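Side-chain contacts in lipopolysaccharide biosynthesis protein wbpB (Thermus thermophilus, PDB 3O9Z), which probably oxidises a nucleotide-linked sugar with NAD during biosynthesis of 2,3-diacetamido-2,3-dideoxy-D-mannuronic acid for lipopolysaccharide: residues G13-A16 with P17-K21; T128-Q131 with L132-H135; S300-P304 with E305-P309. One frame throughout, in Å; residues are numbered along the deposited sequence.

Contact 1: residues G13-A16 with P17-K21; sequences GYIA and PRHLK. With NAD (nicotinamide-adenine-dinucleotide), chain E.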
loop_
_atom_site.group_PDB
_atom_site.type_symbol
_atom_site.label_atom_id
_atom_site.label_comp_id
_atom_site.label_asym_id
_atom_site.label_seq_id
_atom_site.Cartn_x
_atom_site.Cartn_y
_atom_site.Cartn_z
ATOM N N GLY A 13 3.896 12.808 5.461
ATOM C CA GLY A 13 5.307 12.520 5.404
ATOM C C GLY A 13 6.100 13.278 6.429
ATOM O O GLY A 13 5.602 14.140 7.180
ATOM N N TYR A 14 7.382 12.946 6.480
ATOM C CA TYR A 14 8.278 13.647 7.375
ATOM C C TYR A 14 8.322 15.169 7.244
ATOM O O TYR A 14 8.332 15.892 8.243
ATOM C CB TYR A 14 9.708 13.107 7.214
ATOM C CG TYR A 14 10.686 13.927 8.006
ATOM C CD1 TYR A 14 11.515 14.815 7.347
ATOM C CD2 TYR A 14 10.844 13.736 9.388
ATOM C CE1 TYR A 14 12.410 15.608 8.054
ATOM C CE2 TYR A 14 11.751 14.544 10.105
ATOM C CZ TYR A 14 12.539 15.438 9.415
ATOM O OH TYR A 14 13.434 16.239 10.094
ATOM N N ILE A 15 8.421 15.698 6.029
ATOM C CA ILE A 15 8.634 17.134 5.858
ATOM C C ILE A 15 7.305 17.901 5.853
ATOM O O ILE A 15 7.322 19.127 6.058
ATOM C CB ILE A 15 9.406 17.462 4.546
ATOM C CG1 ILE A 15 10.148 18.803 4.643
ATOM C CG2 ILE A 15 8.459 17.380 3.307
ATOM C CD1 ILE A 15 11.195 18.851 5.761
ATOM N N ALA A 16 6.190 17.211 5.652
ATOM C CA ALA A 16 4.883 17.910 5.615
ATOM C C ALA A 16 4.604 18.899 6.745
ATOM O O ALA A 16 4.052 19.977 6.490
ATOM C CB ALA A 16 3.733 16.904 5.479
ATOM N N PRO A 17 4.962 18.590 7.992
ATOM C CA PRO A 17 4.594 19.543 9.057
ATOM C C PRO A 17 5.292 20.896 8.882
ATOM O O PRO A 17 4.815 21.921 9.383
ATOM C CB PRO A 17 5.074 18.842 10.324
ATOM C CG PRO A 17 4.979 17.374 9.977
ATOM C CD PRO A 17 5.390 17.276 8.520
ATOM N N ARG A 18 6.450 20.931 8.220
ATOM C CA ARG A 18 7.119 22.200 7.969
ATOM C C ARG A 18 6.337 23.022 6.963
ATOM O O ARG A 18 6.315 24.260 7.046
ATOM C CB ARG A 18 8.542 21.982 7.435
ATOM C CG ARG A 18 9.582 22.505 8.367
ATOM C CD ARG A 18 10.999 22.284 7.839
ATOM N NE ARG A 18 11.567 21.045 8.358
ATOM C CZ ARG A 18 12.769 20.588 8.030
ATOM N NH1 ARG A 18 13.517 21.273 7.169
ATOM N NH2 ARG A 18 13.211 19.447 8.547
ATOM N N HIS A 19 5.660 22.355 6.036
ATOM C CA HIS A 19 4.806 23.051 5.053
ATOM C C HIS A 19 3.511 23.516 5.696
ATOM O O HIS A 19 3.040 24.603 5.376
ATOM C CB HIS A 19 4.465 22.104 3.898
ATOM C CG HIS A 19 5.639 21.820 3.015
ATOM N ND1 HIS A 19 5.862 22.531 1.857
ATOM C CD2 HIS A 19 6.707 20.993 3.166
ATOM C CE1 HIS A 19 6.991 22.123 1.301
ATOM N NE2 HIS A 19 7.542 21.217 2.093
ATOM N N LEU A 20 2.993 22.753 6.648
ATOM C CA LEU A 20 1.791 23.186 7.364
ATOM C C LEU A 20 2.117 24.405 8.177
ATOM O O LEU A 20 1.332 25.362 8.154
ATOM C CB LEU A 20 1.326 22.100 8.332
ATOM C CG LEU A 20 0.786 20.838 7.672
ATOM C CD1 LEU A 20 0.369 19.757 8.704
ATOM C CD2 LEU A 20 -0.376 21.111 6.709
ATOM N N LYS A 21 3.262 24.397 8.862
ATOM C CA LYS A 21 3.695 25.568 9.616
ATOM C C LYS A 21 3.895 26.770 8.667
ATOM O O LYS A 21 3.474 27.898 8.992
ATOM C CB LYS A 21 4.929 25.225 10.456
ATOM C CG LYS A 21 5.540 26.387 11.223
ATOM C CD LYS A 21 6.993 26.070 11.517
ATOM C CE LYS A 21 7.204 25.957 13.004
ATOM N NZ LYS A 21 7.819 27.229 13.470
HETATM P PA NAD E . 8.342 10.682 3.384
HETATM O O1A NAD E . 8.404 10.905 4.848
HETATM O O2A NAD E . 8.604 9.307 2.751
HETATM O O5B NAD E . 6.883 11.189 3.054
HETATM C C5B NAD E . 6.492 11.023 1.719
HETATM C C4B NAD E . 4.948 11.129 1.657
HETATM O O4B NAD E . 4.488 11.155 0.280
HETATM C C3B NAD E . 4.340 9.837 2.268
HETATM O O3B NAD E . 3.417 10.143 3.333
HETATM C C2B NAD E . 3.690 9.110 1.078
HETATM O O2B NAD E . 2.526 8.338 1.406
HETATM C C1B NAD E . 3.290 10.368 0.252
HETATM N N9A NAD E . 2.996 9.993 -1.156
HETATM C C8A NAD E . 3.316 8.930 -1.944
HETATM N N7A NAD E . 2.751 9.045 -3.144
HETATM C C5A NAD E . 1.964 10.169 -3.123
HETATM C C6A NAD E . 1.090 10.824 -4.071
HETATM N N6A NAD E . 0.867 10.266 -5.301
HETATM N N1A NAD E . 0.558 11.944 -3.597
HETATM C C2A NAD E . 0.707 12.546 -2.424
HETATM N N3A NAD E . 1.501 11.934 -1.508
HETATM C C4A NAD E . 2.119 10.809 -1.882
HETATM O O3 NAD E . 9.342 11.708 2.672
HETATM P PN NAD E . 9.789 13.160 3.043
HETATM O O1N NAD E . 11.145 13.089 3.743
HETATM O O2N NAD E . 8.662 13.899 3.709
HETATM O O5D NAD E . 10.183 13.782 1.625
HETATM C C5D NAD E . 9.095 14.363 0.951
HETATM C C4D NAD E . 9.707 15.311 -0.096
HETATM O O4D NAD E . 10.295 16.389 0.665
HETATM C C3D NAD E . 10.803 14.718 -0.993
HETATM O O3D NAD E . 10.720 15.442 -2.262
HETATM C C2D NAD E . 12.075 15.193 -0.271
HETATM O O2D NAD E . 13.170 15.361 -1.158
HETATM C C1D NAD E . 11.701 16.525 0.391
HETATM N N1N NAD E . 12.486 16.815 1.591
HETATM C C2N NAD E . 13.043 17.999 1.727
HETATM C C3N NAD E . 13.788 18.394 2.819
HETATM C C7N NAD E . 14.393 19.737 2.756
HETATM O O7N NAD E . 13.924 20.640 2.031
HETATM N N7N NAD E . 15.377 19.931 3.626
HETATM C C4N NAD E . 13.934 17.467 3.860
HETATM C C5N NAD E . 13.259 16.253 3.725
HETATM C C6N NAD E . 12.515 15.925 2.595
#

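Contact 2: residues T128-Q131 with L132-H135; sequences TVLQ and LRVH. With NAD (nicotinamide-adenine-dinucleotide), chain E.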
loop_
_atom_site.group_PDB
_atom_site.type_symbol
_atom_site.label_atom_id
_atom_site.label_comp_id
_atom_site.label_asym_id
_atom_site.label_seq_id
_atom_site.Cartn_x
_atom_site.Cartn_y
_atom_site.Cartn_z
ATOM N N THR A 128 10.186 26.141 -6.376
ATOM C CA THR A 128 10.760 25.041 -5.599
ATOM C C THR A 128 11.344 25.489 -4.264
ATOM O O THR A 128 11.684 26.650 -4.016
ATOM C CB THR A 128 11.743 24.211 -6.457
ATOM O OG1 THR A 128 12.118 22.969 -5.829
ATOM C CG2 THR A 128 12.980 25.023 -6.725
ATOM N N VAL A 129 11.428 24.546 -3.325
ATOM C CA VAL A 129 12.012 24.813 -2.008
ATOM C C VAL A 129 13.517 24.491 -2.044
ATOM O O VAL A 129 13.927 23.328 -2.144
ATOM C CB VAL A 129 11.342 23.941 -0.914
ATOM C CG1 VAL A 129 11.972 24.162 0.480
ATOM C CG2 VAL A 129 9.861 24.225 -0.894
ATOM N N LEU A 130 14.320 25.545 -1.988
ATOM C CA LEU A 130 15.772 25.392 -1.898
ATOM C C LEU A 130 16.208 26.243 -0.715
ATOM O O LEU A 130 16.602 27.399 -0.871
ATOM C CB LEU A 130 16.464 25.886 -3.186
ATOM C CG LEU A 130 16.252 24.912 -4.341
ATOM C CD1 LEU A 130 16.391 25.585 -5.727
ATOM C CD2 LEU A 130 17.088 23.659 -4.201
ATOM N N GLN A 131 16.063 25.749 0.510
ATOM C CA GLN A 131 16.256 26.650 1.639
ATOM C C GLN A 131 17.675 27.128 1.822
ATOM O O GLN A 131 17.866 28.083 2.559
ATOM C CB GLN A 131 15.702 26.019 2.925
ATOM C CG GLN A 131 16.556 24.934 3.542
ATOM C CD GLN A 131 16.055 23.520 3.302
ATOM O OE1 GLN A 131 16.168 22.665 4.201
ATOM N NE2 GLN A 131 15.439 23.267 2.157
ATOM N N LEU A 132 18.671 26.462 1.239
ATOM C CA LEU A 132 20.017 27.031 1.381
ATOM C C LEU A 132 20.125 28.432 0.777
ATOM O O LEU A 132 20.951 29.250 1.218
ATOM C CB LEU A 132 21.075 26.087 0.805
ATOM C CG LEU A 132 21.265 24.765 1.545
ATOM C CD1 LEU A 132 22.466 24.026 0.946
ATOM C CD2 LEU A 132 21.465 25.037 3.003
ATOM N N ARG A 133 19.289 28.730 -0.216
ATOM C CA ARG A 133 19.347 30.067 -0.831
ATOM C C ARG A 133 18.791 31.169 0.067
ATOM O O ARG A 133 18.933 32.358 -0.251
ATOM C CB ARG A 133 18.643 30.096 -2.186
ATOM C CG ARG A 133 19.253 29.162 -3.200
ATOM C CD ARG A 133 18.646 29.416 -4.560
ATOM N NE ARG A 133 19.136 28.532 -5.601
ATOM C CZ ARG A 133 19.216 28.889 -6.873
ATOM N NH1 ARG A 133 18.865 30.120 -7.245
ATOM N NH2 ARG A 133 19.626 28.022 -7.785
ATOM N N VAL A 134 18.149 30.798 1.174
ATOM C CA VAL A 134 17.752 31.787 2.171
ATOM C C VAL A 134 18.505 31.636 3.493
ATOM O O VAL A 134 18.205 32.284 4.501
ATOM C CB VAL A 134 16.198 31.809 2.363
ATOM C CG1 VAL A 134 15.541 32.069 1.013
ATOM C CG2 VAL A 134 15.696 30.471 2.953
ATOM N N HIS A 135 19.497 30.749 3.522
ATOM C CA HIS A 135 20.281 30.612 4.739
ATOM C C HIS A 135 21.152 31.835 4.965
ATOM O O HIS A 135 21.926 32.183 4.090
ATOM C CB HIS A 135 21.168 29.370 4.624
ATOM C CG HIS A 135 21.787 28.958 5.926
ATOM N ND1 HIS A 135 22.678 29.749 6.616
ATOM C CD2 HIS A 135 21.611 27.848 6.683
ATOM C CE1 HIS A 135 23.055 29.128 7.723
ATOM N NE2 HIS A 135 22.418 27.975 7.788
HETATM P PA NAD E . 8.342 10.682 3.384
HETATM O O1A NAD E . 8.404 10.905 4.848
HETATM O O2A NAD E . 8.604 9.307 2.751
HETATM O O5B NAD E . 6.883 11.189 3.054
HETATM C C5B NAD E . 6.492 11.023 1.719
HETATM C C4B NAD E . 4.948 11.129 1.657
HETATM O O4B NAD E . 4.488 11.155 0.280
HETATM C C3B NAD E . 4.340 9.837 2.268
HETATM O O3B NAD E . 3.417 10.143 3.333
HETATM C C2B NAD E . 3.690 9.110 1.078
HETATM O O2B NAD E . 2.526 8.338 1.406
HETATM C C1B NAD E . 3.290 10.368 0.252
HETATM N N9A NAD E . 2.996 9.993 -1.156
HETATM C C8A NAD E . 3.316 8.930 -1.944
HETATM N N7A NAD E . 2.751 9.045 -3.144
HETATM C C5A NAD E . 1.964 10.169 -3.123
HETATM C C6A NAD E . 1.090 10.824 -4.071
HETATM N N6A NAD E . 0.867 10.266 -5.301
HETATM N N1A NAD E . 0.558 11.944 -3.597
HETATM C C2A NAD E . 0.707 12.546 -2.424
HETATM N N3A NAD E . 1.501 11.934 -1.508
HETATM C C4A NAD E . 2.119 10.809 -1.882
HETATM O O3 NAD E . 9.342 11.708 2.672
HETATM P PN NAD E . 9.789 13.160 3.043
HETATM O O1N NAD E . 11.145 13.089 3.743
HETATM O O2N NAD E . 8.662 13.899 3.709
HETATM O O5D NAD E . 10.183 13.782 1.625
HETATM C C5D NAD E . 9.095 14.363 0.951
HETATM C C4D NAD E . 9.707 15.311 -0.096
HETATM O O4D NAD E . 10.295 16.389 0.665
HETATM C C3D NAD E . 10.803 14.718 -0.993
HETATM O O3D NAD E . 10.720 15.442 -2.262
HETATM C C2D NAD E . 12.075 15.193 -0.271
HETATM O O2D NAD E . 13.170 15.361 -1.158
HETATM C C1D NAD E . 11.701 16.525 0.391
HETATM N N1N NAD E . 12.486 16.815 1.591
HETATM C C2N NAD E . 13.043 17.999 1.727
HETATM C C3N NAD E . 13.788 18.394 2.819
HETATM C C7N NAD E . 14.393 19.737 2.756
HETATM O O7N NAD E . 13.924 20.640 2.031
HETATM N N7N NAD E . 15.377 19.931 3.626
HETATM C C4N NAD E . 13.934 17.467 3.860
HETATM C C5N NAD E . 13.259 16.253 3.725
HETATM C C6N NAD E . 12.515 15.925 2.595
#

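Contact 3: residues S300-P304 with E305-P309; sequences SQPSP and ENRHP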
loop_
_atom_site.group_PDB
_atom_site.type_symbol
_atom_site.label_atom_id
_atom_site.label_comp_id
_atom_site.label_asym_id
_atom_site.label_seq_id
_atom_site.Cartn_x
_atom_site.Cartn_y
_atom_site.Cartn_z
ATOM N N SER A 300 35.622 7.860 -12.492
ATOM C CA SER A 300 36.984 8.082 -12.931
ATOM C C SER A 300 37.964 8.173 -11.769
ATOM O O SER A 300 37.575 8.356 -10.613
ATOM C CB SER A 300 37.030 9.350 -13.763
ATOM O OG SER A 300 36.691 10.491 -12.992
ATOM N N GLN A 301 39.253 8.052 -12.079
ATOM C CA GLN A 301 40.267 8.052 -11.044
ATOM C C GLN A 301 40.717 9.509 -10.919
ATOM O O GLN A 301 41.153 10.083 -11.908
ATOM C CB GLN A 301 41.484 7.230 -11.482
ATOM C CG GLN A 301 42.581 7.215 -10.422
ATOM C CD GLN A 301 42.273 6.230 -9.310
ATOM O OE1 GLN A 301 41.514 5.273 -9.501
ATOM N NE2 GLN A 301 42.856 6.461 -8.136
ATOM N N PRO A 302 40.613 10.079 -9.716
ATOM C CA PRO A 302 40.926 11.501 -9.558
ATOM C C PRO A 302 42.425 11.751 -9.617
ATOM O O PRO A 302 43.220 10.958 -9.101
ATOM C CB PRO A 302 40.389 11.823 -8.163
ATOM C CG PRO A 302 40.419 10.522 -7.424
ATOM C CD PRO A 302 40.144 9.458 -8.463
ATOM N N SER A 303 42.798 12.854 -10.250
ATOM C CA SER A 303 44.141 13.407 -10.030
ATOM C C SER A 303 44.225 13.908 -8.587
ATOM O O SER A 303 43.189 14.211 -7.979
ATOM C CB SER A 303 44.363 14.565 -10.996
ATOM O OG SER A 303 43.478 15.627 -10.667
ATOM N N PRO A 304 45.438 13.994 -8.011
ATOM C CA PRO A 304 45.537 14.393 -6.612
ATOM C C PRO A 304 44.917 15.748 -6.393
ATOM O O PRO A 304 44.308 15.965 -5.355
ATOM C CB PRO A 304 47.055 14.490 -6.362
ATOM C CG PRO A 304 47.613 13.509 -7.327
ATOM C CD PRO A 304 46.724 13.501 -8.541
ATOM N N GLU A 305 44.992 16.620 -7.386
ATOM C CA GLU A 305 44.493 17.984 -7.195
ATOM C C GLU A 305 42.964 18.031 -7.175
ATOM O O GLU A 305 42.379 19.000 -6.681
ATOM C CB GLU A 305 45.065 18.963 -8.227
ATOM C CG GLU A 305 44.670 18.681 -9.650
ATOM C CD GLU A 305 45.682 17.831 -10.406
ATOM O OE1 GLU A 305 46.497 17.122 -9.768
ATOM O OE2 GLU A 305 45.622 17.875 -11.656
ATOM N N ASN A 306 42.318 16.971 -7.656
ATOM C CA ASN A 306 40.850 16.982 -7.764
ATOM C C ASN A 306 40.148 16.081 -6.767
ATOM O O ASN A 306 38.922 15.988 -6.810
ATOM C CB ASN A 306 40.382 16.623 -9.172
ATOM C CG ASN A 306 40.850 17.623 -10.204
ATOM O OD1 ASN A 306 41.361 18.675 -9.864
ATOM N ND2 ASN A 306 40.596 17.335 -11.471
ATOM N N ARG A 307 40.902 15.438 -5.884
ATOM C CA ARG A 307 40.384 14.448 -4.963
ATOM C C ARG A 307 39.930 15.070 -3.646
ATOM O O ARG A 307 40.747 15.671 -2.947
ATOM C CB ARG A 307 41.484 13.416 -4.675
ATOM C CG ARG A 307 41.044 12.188 -3.885
ATOM C CD ARG A 307 42.226 11.308 -3.433
ATOM N NE ARG A 307 43.157 11.065 -4.528
ATOM C CZ ARG A 307 44.480 11.199 -4.448
ATOM N NH1 ARG A 307 45.060 11.586 -3.316
ATOM N NH2 ARG A 307 45.229 10.953 -5.515
ATOM N N HIS A 308 38.671 14.888 -3.239
ATOM C CA HIS A 308 38.252 15.404 -1.936
ATOM C C HIS A 308 39.110 14.813 -0.825
ATOM O O HIS A 308 39.444 13.649 -0.919
ATOM C CB HIS A 308 36.749 15.115 -1.729
ATOM C CG HIS A 308 36.193 15.738 -0.486
ATOM N ND1 HIS A 308 36.438 15.217 0.769
ATOM C CD2 HIS A 308 35.462 16.864 -0.289
ATOM C CE1 HIS A 308 35.826 15.960 1.678
ATOM N NE2 HIS A 308 35.223 16.966 1.061
ATOM N N PRO A 309 39.486 15.609 0.195
ATOM C CA PRO A 309 40.359 15.072 1.253
ATOM C C PRO A 309 39.877 13.780 1.894
ATOM O O PRO A 309 40.713 12.975 2.348
ATOM C CB PRO A 309 40.419 16.211 2.272
ATOM C CG PRO A 309 40.204 17.434 1.453
ATOM C CD PRO A 309 39.235 17.052 0.342
#

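Contact 1: residues G13-A16 with P17-K21
Ile15 lays its terminal methyl squarely over one face of the Arg18 guanidinium, with CD1 above the centre of the group and 3.3 Å from Arg18 CZ. Torsions on both residues help to bring the partners together: CG1 of Ile15 lies anti to its own backbone N, and the Arg18 chain bends at chi3 (-94°), folding the flat head back over the methyl. Tyr14 meets the same head at its edge. The hydroxyl OH stands 3.6 Å from Arg18 NH2, close to the guanidinium plane, while the tyrosine ring is turned 80° from that plane, so the two flat groups do not stack.

This side-chain cluster sits on the dinucleotide-binding loop of a Rossmann fold, where the chain leaves strand 5-9 and enters helix 16-25. The loop grips the NAD diphosphate through backbone amides: Tyr14 N reaches NAD O1A at 2.8 Å, and Ile15 N reaches NAD O2N at 2.9 Å. The amino-terminal end of the helix faces the phosphates, and its dipole probably helps to offset their charge. Gly13 passes so close to NAD O5B that a CB there would clash.

Helical bonding starts at once, with Arg18 N to Ile15 O at 2.9 Å and Leu20 N to Ala16 O at 3.0 Å. His19 directs its ring edge back at the loop, CD2 lying 3.5 Å from Ile15 O in the plane of the imidazole. Both ring nitrogens of His19 are engaged, ND1 by Tyr270 OH and NE2 by the carboxylate of the NAD-binding residue Glu102.

Contact 2: residues T128-Q131 with L132-H135
Leu130 and Arg133 run side by side in the same direction, Leu130 CD1 lying 4.0 Å from Arg133 NE, where the chain turns through a short 3-10 segment between strand 126-128 of the Rossmann sheet and helix 136-146. Both side chains carry CG anti to the carbonyl carbon, and the Arg133 chain then stays extended out to NE, which forms a salt bridge with Asp190 on helix 186-196. The turn is closed by two i-to-i+3 bonds, Arg133 N to Leu130 O and Val134 N to Gln131 O, each 3.1 Å long.

Gln131 takes a different course. Its CG is set between the backbone N and the carbonyl carbon (chi1 76°), and a second bend at chi2 (-103°) swings the amide away from the turn and onto the coenzyme. Val134 also has a branch between its backbone N and carbonyl carbon: CG2 comes to 3.3 Å from Gln131 O. His135, at the N-cap position, caps Ser137 N through ND1. The bent glutamine reads the nicotinamide carboxamide with both ends of its own amide: Gln131 NE2 donates to NAD O7N at 3.0 Å, and NAD N7N donates to Gln131 OE1 at 2.9 Å.

Contact 3: residues S300-P304 with E305-P309
Van der Waals packing in this surface contact joins Pro302 and Pro304 to Arg307. The arginine sets out with CG anti to its backbone N, bends at chi3 (-47°), and so brings its aliphatic stem past the first proline and its flat head against the second. Pro302 CG is 4.0 Å from Arg307 CG and lies near the guanidinium plane, at the edge of the group. Pro304 instead meets one guanidinium face, its CA offset toward the rim and 3.6 Å from Arg307 NH2. With an alanine in place of Arg307, the stem and guanidinium are gone, and the ring of Pro302 and the CA side of Pro304 would probably lose the partner that spans them.

Among the polar side chains, Ser303 and Glu305 approach closely without a hydrogen bond. The glutamate bends at chi2 and carries its carboxylate back beside the serine, so that Ser303 OG lies 3.1 Å from Glu305 CD, but the angles to both carboxylate oxygens are poor.

Backbone bonds hold the bend itself. Asn306 N donates to Ser303 O at 2.9 Å, and a weak bond of 3.5 Å follows from Arg307 N to Pro304 O. Just beyond, His308 is fixed to strand 152-160 through Thr157, while Pro302 rests on His205 of strand 199-207. Backbone torsions at Pro304, Glu305 and Asn306 are those of two overlapping type I beta-turns, 303-306 and 304-307, which bend the carboxy-terminal tail sharply where it lies against the six-stranded sheet.

Contacts 1 and 2 are buried and belong to one coenzyme site, whereas contact 3 lies at the surface, about 39 Å from contact 1 between centres and on the other side of the chain's centre. The first two stand 16 Å apart by their centres yet touch, His19 packing on Val129 and Arg18 on Gln131. They hold different parts of the NAD: backbone amides of 13-16 hold the diphosphate, while one side chain of 128-131 holds the nicotinamide. Each leads from a strand of the Rossmann sheet toward a helix. Contact 3 binds no ligand; there prolines pack against an arginine within a turn of the tail, which is tied to the second sheet by other residues such as His308.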